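Local atomic coordinates of TlmII (Streptoalloteichus hindustanus, PDB entry 4HVM), a protein that belongs to the condensation-domain family of nonribosomal peptide synthesis, acts in tallysomycin biosynthesis and may bind phosphopantetheine. Residues D273-D285 / P351-L363. Residues are numbered along the deposited sequence; the frame is centred on the assembly and turned at random.
Sequences DSLYLSTEVDLRD and PRVAARWDVAVHL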
loop_
_atom_site.group_PDB
_atom_site.type_symbol
_atom_site.label_atom_id
_atom_site.label_comp_id
_atom_site.label_asym_id
_atom_site.label_seq_id
_atom_site.Cartn_x
_atom_site.Cartn_y
_atom_site.Cartn_z
ATOM N N ASP A 273 -5.339 -25.665 12.881
ATOM C CA ASP A 273 -6.529 -24.875 13.177
ATOM C C ASP A 273 -6.755 -23.776 12.134
ATOM O O ASP A 273 -7.298 -24.031 11.055
ATOM C CB ASP A 273 -6.433 -24.269 14.582
ATOM C CG ASP A 273 -7.765 -23.744 15.086
ATOM O OD1 ASP A 273 -8.793 -24.420 14.865
ATOM O OD2 ASP A 273 -7.780 -22.657 15.706
ATOM N N SER A 274 -6.341 -22.555 12.460
ATOM C CA SER A 274 -6.505 -21.425 11.548
ATOM C C SER A 274 -5.329 -20.452 11.608
ATOM O O SER A 274 -4.542 -20.463 12.557
ATOM C CB SER A 274 -7.812 -20.682 11.833
ATOM O OG SER A 274 -7.759 -20.023 13.083
ATOM N N LEU A 275 -5.232 -19.605 10.586
ATOM C CA LEU A 275 -4.146 -18.644 10.450
ATOM C C LEU A 275 -4.699 -17.273 10.059
ATOM O O LEU A 275 -5.515 -17.166 9.142
ATOM C CB LEU A 275 -3.153 -19.129 9.395
ATOM C CG LEU A 275 -1.957 -18.230 9.087
ATOM C CD1 LEU A 275 -0.958 -18.235 10.235
ATOM C CD2 LEU A 275 -1.293 -18.651 7.788
ATOM N N TYR A 276 -4.254 -16.226 10.748
ATOM C CA TYR A 276 -4.778 -14.883 10.498
ATOM C C TYR A 276 -3.814 -13.972 9.748
ATOM O O TYR A 276 -2.656 -13.821 10.129
ATOM C CB TYR A 276 -5.230 -14.227 11.802
ATOM C CG TYR A 276 -6.596 -14.692 12.233
ATOM C CD1 TYR A 276 -6.764 -15.916 12.868
ATOM C CD2 TYR A 276 -7.720 -13.917 11.990
ATOM C CE1 TYR A 276 -8.017 -16.351 13.258
ATOM C CE2 TYR A 276 -8.975 -14.339 12.375
ATOM C CZ TYR A 276 -9.119 -15.556 13.008
ATOM O OH TYR A 276 -10.375 -15.969 13.388
ATOM N N LEU A 277 -4.316 -13.360 8.682
ATOM C CA LEU A 277 -3.505 -12.522 7.810
ATOM C C LEU A 277 -4.008 -11.084 7.791
ATOM O O LEU A 277 -5.040 -10.764 8.379
ATOM C CB LEU A 277 -3.505 -13.072 6.381
ATOM C CG LEU A 277 -2.748 -14.354 6.033
ATOM C CD1 LEU A 277 -3.383 -15.603 6.639
ATOM C CD2 LEU A 277 -2.647 -14.499 4.523
ATOM N N SER A 278 -3.274 -10.223 7.098
ATOM C CA SER A 278 -3.685 -8.839 6.914
ATOM C C SER A 278 -3.481 -8.419 5.464
ATOM O O SER A 278 -2.438 -8.695 4.872
ATOM C CB SER A 278 -2.894 -7.916 7.841
ATOM O OG SER A 278 -3.157 -6.555 7.546
ATOM N N THR A 279 -4.479 -7.758 4.890
ATOM C CA THR A 279 -4.353 -7.232 3.535
ATOM C C THR A 279 -5.083 -5.901 3.415
ATOM O O THR A 279 -5.927 -5.575 4.248
ATOM C CB THR A 279 -4.899 -8.220 2.485
ATOM O OG1 THR A 279 -4.586 -7.751 1.167
ATOM C CG2 THR A 279 -6.404 -8.379 2.624
ATOM N N GLU A 280 -4.762 -5.136 2.376
ATOM C CA GLU A 280 -5.402 -3.841 2.172
ATOM C C GLU A 280 -6.671 -3.953 1.333
ATOM O O GLU A 280 -6.862 -4.920 0.596
ATOM C CB GLU A 280 -4.432 -2.845 1.533
ATOM C CG GLU A 280 -3.340 -2.362 2.469
ATOM C CD GLU A 280 -1.982 -2.935 2.124
ATOM O OE1 GLU A 280 -1.600 -2.879 0.935
ATOM O OE2 GLU A 280 -1.299 -3.437 3.043
ATOM N N VAL A 281 -7.539 -2.956 1.465
ATOM C CA VAL A 281 -8.766 -2.877 0.686
ATOM C C VAL A 281 -8.988 -1.441 0.231
ATOM O O VAL A 281 -8.930 -0.519 1.040
ATOM C CB VAL A 281 -9.982 -3.344 1.509
ATOM C CG1 VAL A 281 -11.280 -2.881 0.866
ATOM C CG2 VAL A 281 -9.970 -4.854 1.660
ATOM N N ASP A 282 -9.224 -1.252 -1.065
ATOM C CA ASP A 282 -9.508 0.070 -1.605
ATOM C C ASP A 282 -10.999 0.340 -1.459
ATOM O O ASP A 282 -11.823 -0.359 -2.050
ATOM C CB ASP A 282 -9.098 0.156 -3.077
ATOM C CG ASP A 282 -9.055 1.584 -3.591
ATOM O OD1 ASP A 282 -9.651 2.471 -2.943
ATOM O OD2 ASP A 282 -8.423 1.823 -4.642
ATOM N N LEU A 283 -11.341 1.354 -0.671
ATOM C CA LEU A 283 -12.740 1.667 -0.395
ATOM C C LEU A 283 -13.460 2.301 -1.587
ATOM O O LEU A 283 -14.683 2.429 -1.580
ATOM C CB LEU A 283 -12.862 2.560 0.843
ATOM C CG LEU A 283 -12.306 1.972 2.142
ATOM C CD1 LEU A 283 -12.504 2.928 3.307
ATOM C CD2 LEU A 283 -12.940 0.620 2.437
ATOM N N ARG A 284 -12.696 2.700 -2.600
ATOM C CA ARG A 284 -13.267 3.259 -3.820
ATOM C C ARG A 284 -14.085 2.207 -4.559
ATOM O O ARG A 284 -15.211 2.464 -4.982
ATOM C CB ARG A 284 -12.163 3.784 -4.741
ATOM C CG ARG A 284 -11.359 4.953 -4.189
ATOM C CD ARG A 284 -10.204 5.296 -5.118
ATOM N NE ARG A 284 -9.374 6.373 -4.586
ATOM C CZ ARG A 284 -8.405 6.195 -3.696
ATOM N NH1 ARG A 284 -8.140 4.981 -3.233
ATOM N NH2 ARG A 284 -7.699 7.232 -3.267
ATOM N N ASP A 285 -13.508 1.020 -4.714
ATOM C CA ASP A 285 -14.162 -0.062 -5.439
ATOM C C ASP A 285 -15.247 -0.709 -4.589
ATOM O O ASP A 285 -16.330 -1.029 -5.081
ATOM C CB ASP A 285 -13.135 -1.117 -5.856
ATOM C CG ASP A 285 -12.048 -0.552 -6.749
ATOM O OD1 ASP A 285 -12.357 0.351 -7.557
ATOM O OD2 ASP A 285 -10.887 -1.009 -6.644
ATOM N N PRO A 351 4.173 -1.777 20.942
ATOM C CA PRO A 351 3.733 -1.558 19.560
ATOM C C PRO A 351 3.485 -2.853 18.781
ATOM O O PRO A 351 3.265 -2.796 17.572
ATOM C CB PRO A 351 4.917 -0.812 18.949
ATOM C CG PRO A 351 6.098 -1.392 19.658
ATOM C CD PRO A 351 5.640 -1.706 21.065
ATOM N N ARG A 352 3.527 -3.996 19.460
ATOM C CA ARG A 352 3.291 -5.286 18.811
ATOM C C ARG A 352 1.798 -5.538 18.588
ATOM O O ARG A 352 1.247 -6.519 19.090
ATOM C CB ARG A 352 3.867 -6.418 19.661
ATOM C CG ARG A 352 5.335 -6.269 20.006
ATOM C CD ARG A 352 6.228 -6.664 18.841
ATOM N NE ARG A 352 7.635 -6.681 19.234
ATOM C CZ ARG A 352 8.439 -5.624 19.176
ATOM N NH1 ARG A 352 7.980 -4.458 18.736
ATOM N NH2 ARG A 352 9.704 -5.732 19.558
ATOM N N VAL A 353 1.149 -4.661 17.827
ATOM C CA VAL A 353 -0.301 -4.726 17.638
ATOM C C VAL A 353 -0.737 -5.758 16.598
ATOM O O VAL A 353 -1.915 -6.106 16.518
ATOM C CB VAL A 353 -0.886 -3.351 17.257
ATOM C CG1 VAL A 353 -0.685 -2.354 18.386
ATOM C CG2 VAL A 353 -0.254 -2.842 15.968
ATOM N N ALA A 354 0.212 -6.241 15.803
ATOM C CA ALA A 354 -0.100 -7.187 14.735
ATOM C C ALA A 354 0.412 -8.592 15.036
ATOM O O ALA A 354 0.487 -9.433 14.144
ATOM C CB ALA A 354 0.461 -6.692 13.408
ATOM N N ALA A 355 0.755 -8.844 16.296
ATOM C CA ALA A 355 1.321 -10.128 16.703
ATOM C C ALA A 355 0.379 -11.299 16.436
ATOM O O ALA A 355 0.826 -12.422 16.201
ATOM C CB ALA A 355 1.709 -10.090 18.169
ATOM N N ARG A 356 -0.923 -11.030 16.470
ATOM C CA ARG A 356 -1.929 -12.076 16.300
ATOM C C ARG A 356 -2.390 -12.195 14.849
ATOM O O ARG A 356 -3.194 -13.064 14.512
ATOM C CB ARG A 356 -3.125 -11.824 17.218
ATOM C CG ARG A 356 -2.753 -11.680 18.688
ATOM C CD ARG A 356 -2.324 -13.002 19.315
ATOM N NE ARG A 356 -3.451 -13.679 19.953
ATOM C CZ ARG A 356 -3.801 -13.526 21.227
ATOM N NH1 ARG A 356 -3.107 -12.726 22.026
ATOM N NH2 ARG A 356 -4.849 -14.182 21.706
ATOM N N TRP A 357 -1.887 -11.304 14.000
ATOM C CA TRP A 357 -2.084 -11.411 12.557
ATOM C C TRP A 357 -0.807 -10.993 11.833
ATOM O O TRP A 357 -0.809 -10.072 11.019
ATOM C CB TRP A 357 -3.294 -10.591 12.083
ATOM C CG TRP A 357 -3.355 -9.171 12.586
ATOM C CD1 TRP A 357 -2.680 -8.093 12.090
ATOM C CD2 TRP A 357 -4.159 -8.675 13.665
ATOM N NE1 TRP A 357 -3.000 -6.962 12.801
ATOM C CE2 TRP A 357 -3.906 -7.292 13.772
ATOM C CE3 TRP A 357 -5.061 -9.265 14.553
ATOM C CZ2 TRP A 357 -4.524 -6.493 14.734
ATOM C CZ3 TRP A 357 -5.674 -8.471 15.506
ATOM C CH2 TRP A 357 -5.402 -7.100 15.588
ATOM N N ASP A 358 0.279 -11.702 12.133
ATOM C CA ASP A 358 1.625 -11.297 11.727
ATOM C C ASP A 358 2.013 -11.669 10.294
ATOM O O ASP A 358 3.198 -11.747 9.967
ATOM C CB ASP A 358 2.662 -11.853 12.707
ATOM C CG ASP A 358 2.645 -13.365 12.770
ATOM O OD1 ASP A 358 1.655 -13.957 12.293
ATOM O OD2 ASP A 358 3.611 -13.961 13.294
ATOM N N VAL A 359 1.021 -11.893 9.443
ATOM C CA VAL A 359 1.281 -12.109 8.026
ATOM C C VAL A 359 0.575 -11.042 7.203
ATOM O O VAL A 359 -0.651 -10.934 7.232
ATOM C CB VAL A 359 0.813 -13.499 7.563
ATOM C CG1 VAL A 359 1.079 -13.673 6.078
ATOM C CG2 VAL A 359 1.504 -14.588 8.370
ATOM N N ALA A 360 1.352 -10.249 6.474
ATOM C CA ALA A 360 0.792 -9.164 5.678
ATOM C C ALA A 360 0.964 -9.414 4.188
ATOM O O ALA A 360 2.070 -9.667 3.716
ATOM C CB ALA A 360 1.424 -7.837 6.068
ATOM N N VAL A 361 -0.142 -9.346 3.453
ATOM C CA VAL A 361 -0.118 -9.460 2.002
ATOM C C VAL A 361 -0.650 -8.170 1.400
ATOM O O VAL A 361 -1.741 -7.727 1.749
ATOM C CB VAL A 361 -0.980 -10.629 1.519
ATOM C CG1 VAL A 361 -0.931 -10.728 0.005
ATOM C CG2 VAL A 361 -0.510 -11.924 2.160
ATOM N N HIS A 362 0.119 -7.566 0.502
ATOM C CA HIS A 362 -0.241 -6.258 -0.035
ATOM C C HIS A 362 -0.866 -6.319 -1.430
ATOM O O HIS A 362 -1.064 -7.401 -1.987
ATOM C CB HIS A 362 0.973 -5.325 -0.011
ATOM C CG HIS A 362 1.589 -5.181 1.347
ATOM N ND1 HIS A 362 0.975 -4.497 2.375
ATOM C CD2 HIS A 362 2.759 -5.643 1.850
ATOM C CE1 HIS A 362 1.742 -4.540 3.450
ATOM N NE2 HIS A 362 2.830 -5.229 3.158
ATOM N N LEU A 363 -1.173 -5.143 -1.972
ATOM C CA LEU A 363 -1.911 -5.012 -3.225
ATOM C C LEU A 363 -3.271 -5.698 -3.122
ATOM O O LEU A 363 -3.909 -5.671 -2.069
ATOM C CB LEU A 363 -1.118 -5.572 -4.411
ATOM C CG LEU A 363 -1.659 -5.161 -5.783
ATOM C CD1 LEU A 363 -1.125 -3.787 -6.182
ATOM C CD2 LEU A 363 -1.349 -6.208 -6.843
#
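Glu-280 and His-362 meet just past the end of the short strand 359-361, which runs parallel to strand 274-282. In this His-carboxylate hydrogen bond, ND1 of His-362 donates to OE2 of Glu-280 at 2.6 Å, on the syn lone pair, with carboxylate and imidazole planes nearly coplanar (27° apart). A bend at chi2 (108°) brings the carboxylate to this edge of the ring. Ser-278 is bonded through both its backbone N, to Val-359 O (2.7 Å), and its backbone O, to Val-361 N (2.8 Å), the pattern of a parallel beta bridge. Val-361 O takes the hydroxyl OG1 of Thr-279 from above its carbonyl plane. Alongside, Leu-277 CG packs 3.9 Å from Val-359 CG1, and its CD2 reaches Val-361 CG2. Shortening Glu-280 to an alanine would remove the carboxylate and probably leave His-362 ND1 without this acceptor. As second shell, Asp-418 is hydrogen-bonded to His-362 NE2, steadying the ring from its other nitrogen, while Tyr-335 bonds Trp-357 NE1 just before the shorter strand. Strand 274-282 lies between 359-361 and the antiparallel strand 297-305 in a six-stranded mixed sheet; helix 241-255 packs on the face bearing Leu-277 and Val-359, and helix 335-344 borders Trp-357.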